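Local coordinates for oxidoreductase, iron/ascorbate family (Shewanella oneidensis, PDB 3ON7), which probably acts as an iron(II)-dependent oxygenase that uses 2-oxoglutarate and dioxygen, perhaps forming ethylene or oxidising L-arginine, at residues K112-A117 with E142-S147; E175-I180 with S268-R273; L252-S257 with Y264-Y269. All coordinates share one frame; numbering follows the deposited sequence.

Interaction 1: K112-A117 with E142-S147; sequences KANTLA and EMIANS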
loop_
_atom_site.group_PDB
_atom_site.type_symbol
_atom_site.label_atom_id
_atom_site.label_comp_id
_atom_site.label_asym_id
_atom_site.label_seq_id
_atom_site.Cartn_x
_atom_site.Cartn_y
_atom_site.Cartn_z
ATOM N N LYS B 112 -30.298 2.207 -4.387
ATOM C CA LYS B 112 -31.193 2.088 -5.536
ATOM C C LYS B 112 -30.451 1.707 -6.814
ATOM O O LYS B 112 -30.999 1.015 -7.661
ATOM C CB LYS B 112 -31.968 3.395 -5.744
ATOM C CG LYS B 112 -33.065 3.640 -4.686
ATOM C CD LYS B 112 -33.779 4.986 -4.880
ATOM C CE LYS B 112 -35.182 5.008 -4.251
ATOM N NZ LYS B 112 -35.219 5.537 -2.852
ATOM N N ALA B 113 -29.207 2.167 -6.949
ATOM C CA ALA B 113 -28.420 1.880 -8.122
ATOM C C ALA B 113 -27.847 0.473 -8.061
ATOM O O ALA B 113 -27.708 -0.188 -9.095
ATOM C CB ALA B 113 -27.312 2.918 -8.295
ATOM N N ASN B 114 -27.511 0.015 -6.857
ATOM C CA ASN B 114 -27.127 -1.373 -6.664
ATOM C C ASN B 114 -28.287 -2.311 -6.989
ATOM O O ASN B 114 -28.076 -3.346 -7.596
ATOM C CB ASN B 114 -26.627 -1.613 -5.229
ATOM C CG ASN B 114 -25.125 -1.452 -5.110
ATOM O OD1 ASN B 114 -24.368 -2.388 -5.373
ATOM N ND2 ASN B 114 -24.681 -0.254 -4.710
ATOM N N THR B 115 -29.506 -1.919 -6.611
ATOM C CA THR B 115 -30.709 -2.700 -6.939
ATOM C C THR B 115 -30.895 -2.787 -8.460
ATOM O O THR B 115 -31.066 -3.888 -8.989
ATOM C CB THR B 115 -31.983 -2.152 -6.247
ATOM O OG1 THR B 115 -31.839 -2.281 -4.827
ATOM C CG2 THR B 115 -33.275 -2.909 -6.716
ATOM N N LEU B 116 -30.789 -1.666 -9.176
ATOM C CA LEU B 116 -30.894 -1.735 -10.646
ATOM C C LEU B 116 -29.764 -2.583 -11.225
ATOM O O LEU B 116 -30.011 -3.422 -12.086
ATOM C CB LEU B 116 -30.882 -0.341 -11.296
ATOM C CG LEU B 116 -31.047 -0.205 -12.826
ATOM C CD1 LEU B 116 -32.344 -0.836 -13.317
ATOM C CD2 LEU B 116 -30.980 1.275 -13.268
ATOM N N ALA B 117 -28.535 -2.396 -10.744
ATOM C CA ALA B 117 -27.391 -3.123 -11.320
ATOM C C ALA B 117 -27.535 -4.629 -11.104
ATOM O O ALA B 117 -27.128 -5.442 -11.926
ATOM C CB ALA B 117 -26.055 -2.612 -10.746
ATOM N N GLU B 142 -24.878 -12.180 -6.999
ATOM C CA GLU B 142 -24.295 -12.526 -5.714
ATOM C C GLU B 142 -22.879 -12.008 -5.587
ATOM O O GLU B 142 -22.412 -11.818 -4.468
ATOM C CB GLU B 142 -24.290 -14.043 -5.483
ATOM C CG GLU B 142 -25.555 -14.586 -4.879
ATOM C CD GLU B 142 -25.484 -16.092 -4.654
ATOM O OE1 GLU B 142 -24.436 -16.588 -4.147
ATOM O OE2 GLU B 142 -26.487 -16.764 -4.998
HETATM N N MSE B 143 -22.214 -11.778 -6.729
HETATM C CA MSE B 143 -20.841 -11.251 -6.758
HETATM C C MSE B 143 -20.740 -9.854 -6.169
HETATM O O MSE B 143 -19.695 -9.501 -5.648
HETATM C CB MSE B 143 -20.278 -11.221 -8.201
HETATM C CG MSE B 143 -20.094 -12.588 -8.829
HETATM SE SE MSE B 143 -19.337 -12.561 -10.604
HETATM C CE MSE B 143 -19.075 -14.481 -10.829
ATOM N N ILE B 144 -21.809 -9.058 -6.267
ATOM C CA ILE B 144 -21.786 -7.656 -5.817
ATOM C C ILE B 144 -22.652 -7.370 -4.579
ATOM O O ILE B 144 -22.642 -6.250 -4.041
ATOM C CB ILE B 144 -22.223 -6.681 -6.942
ATOM C CG1 ILE B 144 -23.695 -6.859 -7.326
ATOM C CG2 ILE B 144 -21.336 -6.827 -8.180
ATOM C CD1 ILE B 144 -24.322 -5.549 -7.882
ATOM N N ALA B 145 -23.439 -8.344 -4.143
ATOM C CA ALA B 145 -24.283 -8.119 -2.962
ATOM C C ALA B 145 -23.385 -7.774 -1.770
ATOM O O ALA B 145 -22.568 -8.577 -1.385
ATOM C CB ALA B 145 -25.106 -9.356 -2.655
ATOM N N ASN B 146 -23.550 -6.577 -1.211
ATOM C CA ASN B 146 -22.789 -6.106 -0.042
ATOM C C ASN B 146 -21.296 -6.156 -0.262
ATOM O O ASN B 146 -20.546 -6.525 0.624
ATOM C CB ASN B 146 -23.186 -6.880 1.223
ATOM C CG ASN B 146 -24.621 -6.581 1.653
ATOM O OD1 ASN B 146 -25.019 -5.420 1.746
ATOM N ND2 ASN B 146 -25.399 -7.620 1.902
ATOM N N SER B 147 -20.883 -5.788 -1.469
ATOM C CA SER B 147 -19.496 -5.752 -1.832
ATOM C C SER B 147 -18.829 -4.552 -1.203
ATOM O O SER B 147 -19.277 -3.411 -1.364
ATOM C CB SER B 147 -19.316 -5.651 -3.344
ATOM O OG SER B 147 -17.990 -5.254 -3.617
HETATM O O HOH W 1 -22.134 -3.658 -4.865
#

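Interaction 2: E175-I180 with S268-R273; sequences EDINLI and SYLMER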
loop_
_atom_site.group_PDB
_atom_site.type_symbol
_atom_site.label_atom_id
_atom_site.label_comp_id
_atom_site.label_asym_id
_atom_site.label_seq_id
_atom_site.Cartn_x
_atom_site.Cartn_y
_atom_site.Cartn_z
ATOM N N GLU B 175 -10.339 1.470 -20.020
ATOM C CA GLU B 175 -11.276 0.422 -19.664
ATOM C C GLU B 175 -11.520 0.367 -18.166
ATOM O O GLU B 175 -10.677 0.739 -17.381
ATOM C CB GLU B 175 -10.761 -0.924 -20.131
ATOM C CG GLU B 175 -10.719 -1.031 -21.638
ATOM C CD GLU B 175 -9.325 -1.242 -22.165
ATOM O OE1 GLU B 175 -8.379 -0.543 -21.712
ATOM O OE2 GLU B 175 -9.187 -2.127 -23.031
ATOM N N ASP B 176 -12.705 -0.079 -17.779
ATOM C CA ASP B 176 -12.989 -0.336 -16.388
ATOM C C ASP B 176 -12.503 -1.724 -16.048
ATOM O O ASP B 176 -12.636 -2.643 -16.845
ATOM C CB ASP B 176 -14.480 -0.234 -16.121
ATOM C CG ASP B 176 -15.010 1.197 -16.284
ATOM O OD1 ASP B 176 -14.191 2.157 -16.387
ATOM O OD2 ASP B 176 -16.247 1.340 -16.326
ATOM N N ILE B 177 -11.924 -1.869 -14.863
ATOM C CA ILE B 177 -11.453 -3.168 -14.410
ATOM C C ILE B 177 -12.539 -4.009 -13.776
ATOM O O ILE B 177 -12.394 -5.221 -13.660
ATOM C CB ILE B 177 -10.301 -3.005 -13.398
ATOM C CG1 ILE B 177 -9.434 -4.281 -13.382
ATOM C CG2 ILE B 177 -10.824 -2.639 -12.012
ATOM C CD1 ILE B 177 -8.299 -4.240 -12.340
ATOM N N ASN B 178 -13.621 -3.367 -13.337
ATOM C CA ASN B 178 -14.569 -4.004 -12.418
ATOM C C ASN B 178 -15.609 -4.871 -13.144
ATOM O O ASN B 178 -15.375 -5.294 -14.275
ATOM C CB ASN B 178 -15.217 -2.929 -11.558
ATOM C CG ASN B 178 -15.778 -1.806 -12.384
ATOM O OD1 ASN B 178 -15.017 -1.037 -12.946
ATOM N ND2 ASN B 178 -17.096 -1.749 -12.526
ATOM N N LEU B 179 -16.723 -5.193 -12.475
ATOM C CA LEU B 179 -17.739 -6.089 -13.049
ATOM C C LEU B 179 -18.617 -5.338 -14.016
ATOM O O LEU B 179 -18.563 -5.605 -15.211
ATOM C CB LEU B 179 -18.568 -6.779 -11.966
ATOM C CG LEU B 179 -19.264 -8.057 -12.459
ATOM C CD1 LEU B 179 -18.264 -9.148 -12.785
ATOM C CD2 LEU B 179 -20.278 -8.552 -11.441
ATOM N N ILE B 180 -19.436 -4.420 -13.508
ATOM C CA ILE B 180 -20.125 -3.452 -14.355
ATOM C C ILE B 180 -20.091 -2.082 -13.718
ATOM O O ILE B 180 -19.973 -1.947 -12.499
ATOM C CB ILE B 180 -21.616 -3.809 -14.680
ATOM C CG1 ILE B 180 -22.466 -3.938 -13.412
ATOM C CG2 ILE B 180 -21.705 -5.087 -15.523
ATOM C CD1 ILE B 180 -23.959 -4.034 -13.701
ATOM N N SER B 268 -6.795 -11.868 -7.180
ATOM C CA SER B 268 -5.563 -12.186 -7.899
ATOM C C SER B 268 -5.514 -11.468 -9.230
ATOM O O SER B 268 -4.433 -11.227 -9.756
ATOM C CB SER B 268 -5.385 -13.712 -8.091
ATOM O OG SER B 268 -6.279 -14.233 -9.074
ATOM N N TYR B 269 -6.673 -11.141 -9.792
ATOM C CA TYR B 269 -6.723 -10.385 -11.030
ATOM C C TYR B 269 -6.222 -8.961 -10.791
ATOM O O TYR B 269 -5.436 -8.436 -11.567
ATOM C CB TYR B 269 -8.147 -10.351 -11.587
ATOM C CG TYR B 269 -8.249 -9.774 -12.979
ATOM C CD1 TYR B 269 -8.045 -10.561 -14.092
ATOM C CD2 TYR B 269 -8.533 -8.436 -13.177
ATOM C CE1 TYR B 269 -8.143 -10.032 -15.372
ATOM C CE2 TYR B 269 -8.620 -7.903 -14.444
ATOM C CZ TYR B 269 -8.420 -8.702 -15.541
ATOM O OH TYR B 269 -8.508 -8.164 -16.814
ATOM N N LEU B 270 -6.652 -8.340 -9.698
ATOM C CA LEU B 270 -6.181 -6.994 -9.369
ATOM C C LEU B 270 -4.658 -7.024 -9.072
ATOM O O LEU B 270 -3.889 -6.219 -9.621
ATOM C CB LEU B 270 -6.923 -6.468 -8.173
ATOM C CG LEU B 270 -6.589 -5.043 -7.735
ATOM C CD1 LEU B 270 -6.944 -4.059 -8.853
ATOM C CD2 LEU B 270 -7.380 -4.751 -6.432
HETATM N N MSE B 271 -4.230 -7.975 -8.242
HETATM C CA MSE B 271 -2.824 -8.059 -7.888
HETATM C C MSE B 271 -2.003 -8.139 -9.182
HETATM O O MSE B 271 -0.995 -7.453 -9.327
HETATM C CB MSE B 271 -2.518 -9.268 -6.981
HETATM C CG MSE B 271 -2.966 -9.188 -5.534
HETATM SE SE MSE B 271 -2.563 -7.531 -4.568
HETATM C CE MSE B 271 -4.187 -6.634 -4.862
ATOM N N GLU B 272 -2.462 -8.940 -10.137
ATOM C CA GLU B 272 -1.747 -9.062 -11.403
ATOM C C GLU B 272 -1.671 -7.730 -12.148
ATOM O O GLU B 272 -0.642 -7.413 -12.777
ATOM C CB GLU B 272 -2.377 -10.135 -12.275
ATOM C CG GLU B 272 -1.554 -10.491 -13.497
ATOM C CD GLU B 272 -0.139 -10.995 -13.149
ATOM O OE1 GLU B 272 0.048 -11.619 -12.065
ATOM O OE2 GLU B 272 0.779 -10.758 -13.975
ATOM N N ARG B 273 -2.745 -6.945 -12.072
ATOM C CA ARG B 273 -2.770 -5.632 -12.740
ATOM C C ARG B 273 -1.740 -4.715 -12.125
ATOM O O ARG B 273 -0.981 -4.075 -12.838
ATOM C CB ARG B 273 -4.155 -4.982 -12.680
ATOM C CG ARG B 273 -4.239 -3.622 -13.356
ATOM C CD ARG B 273 -3.950 -3.706 -14.836
ATOM N NE ARG B 273 -4.922 -4.530 -15.535
ATOM C CZ ARG B 273 -6.128 -4.109 -15.891
ATOM N NH1 ARG B 273 -6.515 -2.868 -15.611
ATOM N NH2 ARG B 273 -6.954 -4.927 -16.531
HETATM O O HOH W 2 -9.010 -1.845 -16.815
#

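Interaction 3: L252-S257 with Y264-Y269; sequences LHPHPS and YTADSY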
loop_
_atom_site.group_PDB
_atom_site.type_symbol
_atom_site.label_atom_id
_atom_site.label_comp_id
_atom_site.label_asym_id
_atom_site.label_seq_id
_atom_site.Cartn_x
_atom_site.Cartn_y
_atom_site.Cartn_z
ATOM N N LEU B 252 -19.276 -1.187 -9.838
ATOM C CA LEU B 252 -19.685 -2.405 -9.113
ATOM C C LEU B 252 -18.485 -3.350 -9.179
ATOM O O LEU B 252 -18.023 -3.671 -10.275
ATOM C CB LEU B 252 -20.948 -3.060 -9.736
ATOM C CG LEU B 252 -22.335 -2.412 -9.586
ATOM C CD1 LEU B 252 -22.665 -2.158 -8.153
ATOM C CD2 LEU B 252 -22.494 -1.118 -10.378
ATOM N N HIS B 253 -17.939 -3.718 -8.018
ATOM C CA HIS B 253 -16.784 -4.595 -7.932
ATOM C C HIS B 253 -17.229 -5.897 -7.263
ATOM O O HIS B 253 -17.957 -5.859 -6.284
ATOM C CB HIS B 253 -15.675 -4.000 -7.057
ATOM C CG HIS B 253 -14.882 -2.899 -7.699
ATOM N ND1 HIS B 253 -13.582 -3.073 -8.130
ATOM C CD2 HIS B 253 -15.182 -1.598 -7.925
ATOM C CE1 HIS B 253 -13.125 -1.931 -8.610
ATOM N NE2 HIS B 253 -14.075 -1.020 -8.499
ATOM N N PRO B 254 -16.742 -7.045 -7.754
ATOM C CA PRO B 254 -17.085 -8.304 -7.109
ATOM C C PRO B 254 -16.365 -8.467 -5.774
ATOM O O PRO B 254 -15.426 -7.744 -5.517
ATOM C CB PRO B 254 -16.597 -9.338 -8.118
ATOM C CG PRO B 254 -15.505 -8.682 -8.812
ATOM C CD PRO B 254 -15.862 -7.243 -8.902
ATOM N N HIS B 255 -16.795 -9.415 -4.934
ATOM C CA HIS B 255 -16.040 -9.710 -3.722
ATOM C C HIS B 255 -14.659 -10.215 -4.170
ATOM O O HIS B 255 -14.576 -10.916 -5.177
ATOM C CB HIS B 255 -16.723 -10.772 -2.867
ATOM C CG HIS B 255 -18.141 -10.460 -2.541
ATOM N ND1 HIS B 255 -18.513 -9.309 -1.880
ATOM C CD2 HIS B 255 -19.285 -11.134 -2.803
ATOM C CE1 HIS B 255 -19.824 -9.300 -1.731
ATOM N NE2 HIS B 255 -20.319 -10.393 -2.286
ATOM N N PRO B 256 -13.581 -9.834 -3.460
ATOM C CA PRO B 256 -12.226 -10.270 -3.781
ATOM C C PRO B 256 -12.079 -11.770 -4.024
ATOM O O PRO B 256 -11.419 -12.178 -4.970
ATOM C CB PRO B 256 -11.445 -9.870 -2.519
ATOM C CG PRO B 256 -12.072 -8.627 -2.103
ATOM C CD PRO B 256 -13.554 -8.750 -2.469
ATOM N N SER B 257 -12.692 -12.568 -3.162
ATOM C CA SER B 257 -12.588 -14.019 -3.239
ATOM C C SER B 257 -13.439 -14.670 -4.323
ATOM O O SER B 257 -13.440 -15.891 -4.422
ATOM C CB SER B 257 -12.964 -14.633 -1.893
ATOM O OG SER B 257 -14.317 -14.362 -1.588
ATOM N N TYR B 264 -8.026 -16.757 -12.487
ATOM C CA TYR B 264 -8.091 -15.674 -11.526
ATOM C C TYR B 264 -9.286 -15.671 -10.582
ATOM O O TYR B 264 -10.404 -16.002 -10.958
ATOM C CB TYR B 264 -8.160 -14.332 -12.269
ATOM C CG TYR B 264 -7.052 -14.022 -13.253
ATOM C CD1 TYR B 264 -5.836 -13.499 -12.819
ATOM C CD2 TYR B 264 -7.252 -14.164 -14.622
ATOM C CE1 TYR B 264 -4.837 -13.160 -13.735
ATOM C CE2 TYR B 264 -6.275 -13.823 -15.535
ATOM C CZ TYR B 264 -5.064 -13.323 -15.089
ATOM O OH TYR B 264 -4.074 -13.005 -15.990
ATOM N N THR B 265 -9.034 -15.215 -9.361
ATOM C CA THR B 265 -10.061 -14.608 -8.527
ATOM C C THR B 265 -10.023 -13.092 -8.774
ATOM O O THR B 265 -9.113 -12.579 -9.436
ATOM C CB THR B 265 -9.781 -14.848 -7.051
ATOM O OG1 THR B 265 -8.498 -14.307 -6.745
ATOM C CG2 THR B 265 -9.805 -16.332 -6.721
ATOM N N ALA B 266 -10.997 -12.361 -8.249
ATOM C CA ALA B 266 -11.018 -10.902 -8.458
ATOM C C ALA B 266 -9.772 -10.290 -7.796
ATOM O O ALA B 266 -9.112 -9.408 -8.361
ATOM C CB ALA B 266 -12.288 -10.289 -7.902
ATOM N N ASP B 267 -9.447 -10.794 -6.613
ATOM C CA ASP B 267 -8.267 -10.372 -5.880
ATOM C C ASP B 267 -6.969 -10.658 -6.659
ATOM O O ASP B 267 -6.133 -9.790 -6.788
ATOM C CB ASP B 267 -8.248 -11.085 -4.522
ATOM C CG ASP B 267 -7.254 -10.469 -3.539
ATOM O OD1 ASP B 267 -7.378 -9.281 -3.183
ATOM O OD2 ASP B 267 -6.353 -11.200 -3.104
ATOM N N SER B 268 -6.795 -11.868 -7.180
ATOM C CA SER B 268 -5.563 -12.186 -7.899
ATOM C C SER B 268 -5.514 -11.468 -9.230
ATOM O O SER B 268 -4.433 -11.227 -9.756
ATOM C CB SER B 268 -5.385 -13.712 -8.091
ATOM O OG SER B 268 -6.279 -14.233 -9.074
ATOM N N TYR B 269 -6.673 -11.141 -9.792
ATOM C CA TYR B 269 -6.723 -10.385 -11.030
ATOM C C TYR B 269 -6.222 -8.961 -10.791
ATOM O O TYR B 269 -5.436 -8.436 -11.567
ATOM C CB TYR B 269 -8.147 -10.351 -11.587
ATOM C CG TYR B 269 -8.249 -9.774 -12.979
ATOM C CD1 TYR B 269 -8.045 -10.561 -14.092
ATOM C CD2 TYR B 269 -8.533 -8.436 -13.177
ATOM C CE1 TYR B 269 -8.143 -10.032 -15.372
ATOM C CE2 TYR B 269 -8.620 -7.903 -14.444
ATOM C CZ TYR B 269 -8.420 -8.702 -15.541
ATOM O OH TYR B 269 -8.508 -8.164 -16.814
#

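Interaction 1: K112-A117 with E142-S147
Ile144 reaches across to the helix 103-126 with a single methyl, CD1, which meets both Asn114 and Ala117. CD1 lies 4.0 Å from Asn114 OD1 and 4.5 Å from Ala117 CB, so it faces two residues one helical turn apart. Its branch starts from a tight setting: CG1 stands between the backbone N and the carbonyl carbon (chi1 66°), which sends the longer arm out toward the helix. Alanine suits position 117, since its short CB lets the helix come close, while the isoleucine supplies the length.

Asn114 adds a polar link to this contact. Its OD1 accepts from a water at 2.6 Å, and the same water donates to Ile144 O at 2.8 Å, so one molecule links a side-chain carbonyl to a main-chain one. The amide ND2 is turned the other way, bonding to Tyr110 O one turn back in the same helix, which fixes which end of the amide faces the water.

Ile144 O also accepts from Ser147 N at 3.2 Å, closing a type II turn in which Asn146 takes the positive phi that asparagine tolerates well. Leu252 of the central sheet packs against both Asn114 and Ile144. With no direct hydrogen bond between the segments, the contact depends on methyl packing and on a water that donates to both carbonyl oxygens, two acceptors that cannot bond to each other directly.

Interaction 2: E175-I180 with S268-R273
Ile177 points its side chain at the helix 266-277 and enters among Tyr269, Leu270 and Arg273, meeting each in a different way. With CG1 anti to the backbone N (chi1 -156°) and the chain extended beyond it, the isoleucine is a straight arm that reaches far from its loop. CG1 comes to the edge of the Tyr269 ring, in its plane, 3.9 Å from CE2, as the two side chains run antiparallel in passing. At the far end Ile177 CD1 meets Leu270 CD1 at 3.7 Å, methyl against methyl, the two side chains lying roughly perpendicular.

Arg273 comes from the opposite direction. Its chain bends at chi2 and chi3, laying the guanidinium over the isoleucine; Ile177 CD1 sits 3.9 Å from the guanidinium plane, nearer the edge of the group than its middle. Arginine suits this place because its flat face can lie on hydrocarbon while its N-H groups point outward along the plane. There NH1 donates to a water at 3.0 Å, which gives a weak bond to Glu175 O, and NH2 forms a salt bridge with Asp216. With an alanine in place of Arg273, Asp216 would probably lose its charged mate and one flank of Ile177 would be uncovered.

A second subunit packs its Leu277 on Ile177 and Arg273; on the same helix as Arg273, Glu272 forms a salt bridge with Arg153 of that subunit. Asp176, just before Ile177, turns away from the helix. With His174 and His231 it probably forms the HxD...H facial triad that holds iron in 2-oxoglutarate oxygenases of the double-stranded beta-helix fold.

Interaction 3: L252-S257 with Y264-Y269
Pro256 O accepts a hydrogen bond from Asp267 N, 2.9 Å away, the one such bond that crosses between these segments. The N-H approaches in the carbonyl plane on a lone pair, with a C=O...N angle of 130° and an N-H...O angle of 155°. Amides in the first turn of a helix lack carbonyl partners from a preceding turn, so a loop carbonyl is a natural mate. Beside this bond Pro256 CB lies 4.0 Å from Asp267 CB. Ala266 packs next to it: Ala266 CB is 3.7 Å from Pro254 CG and 3.6 Å from His255 O, a narrow place where a small side chain fits.

The helix start is itself ordered by a capping box. Thr265, the N-cap, accepts from Ser268 N through OG1 at 3.0 Å, and Ser268 OG accepts in return from Thr265 N at 2.9 Å. Threonine and serine suit these positions because short hydroxyl side chains can fold back onto the backbone. Placing Thr265 OG1 between the backbone N and the carbonyl carbon (chi1 58°) brings it to the amide of Ser268.

One layer further out, in a T-shaped (edge-to-face) stack, Tyr269 CD1 lies 3.6 Å above the plane of the Tyr264 ring, over its centre. Met217 of the helix 216-221 packs on Pro254 and Ala266, while the carboxylate of Asp267 accepts from the backbone N of Arg63 in a third subunit.

In the fold
Along the chain interaction 1 closes first, followed by the opening segments of interactions 2 and 3, which both end on the helix 266-277 and share Ser268 and Tyr269. Their centres lie about 7 Å apart, whereas that of interaction 1 is about 18 Å from interaction 2 and 15 Å from interaction 3. The neighbouring strands 180-184 and 245-252 connect them: Leu252 pairs with Leu179 and Ile180, which pack against Ile144 and Ala117, and Ser147 OG reaches His253 O. The ends of two central strands of the mixed sheet thus join the helix 103-126 to the C-terminal helix, where interactions 2 and 3 also meet neighbouring subunits, close to the probable iron site.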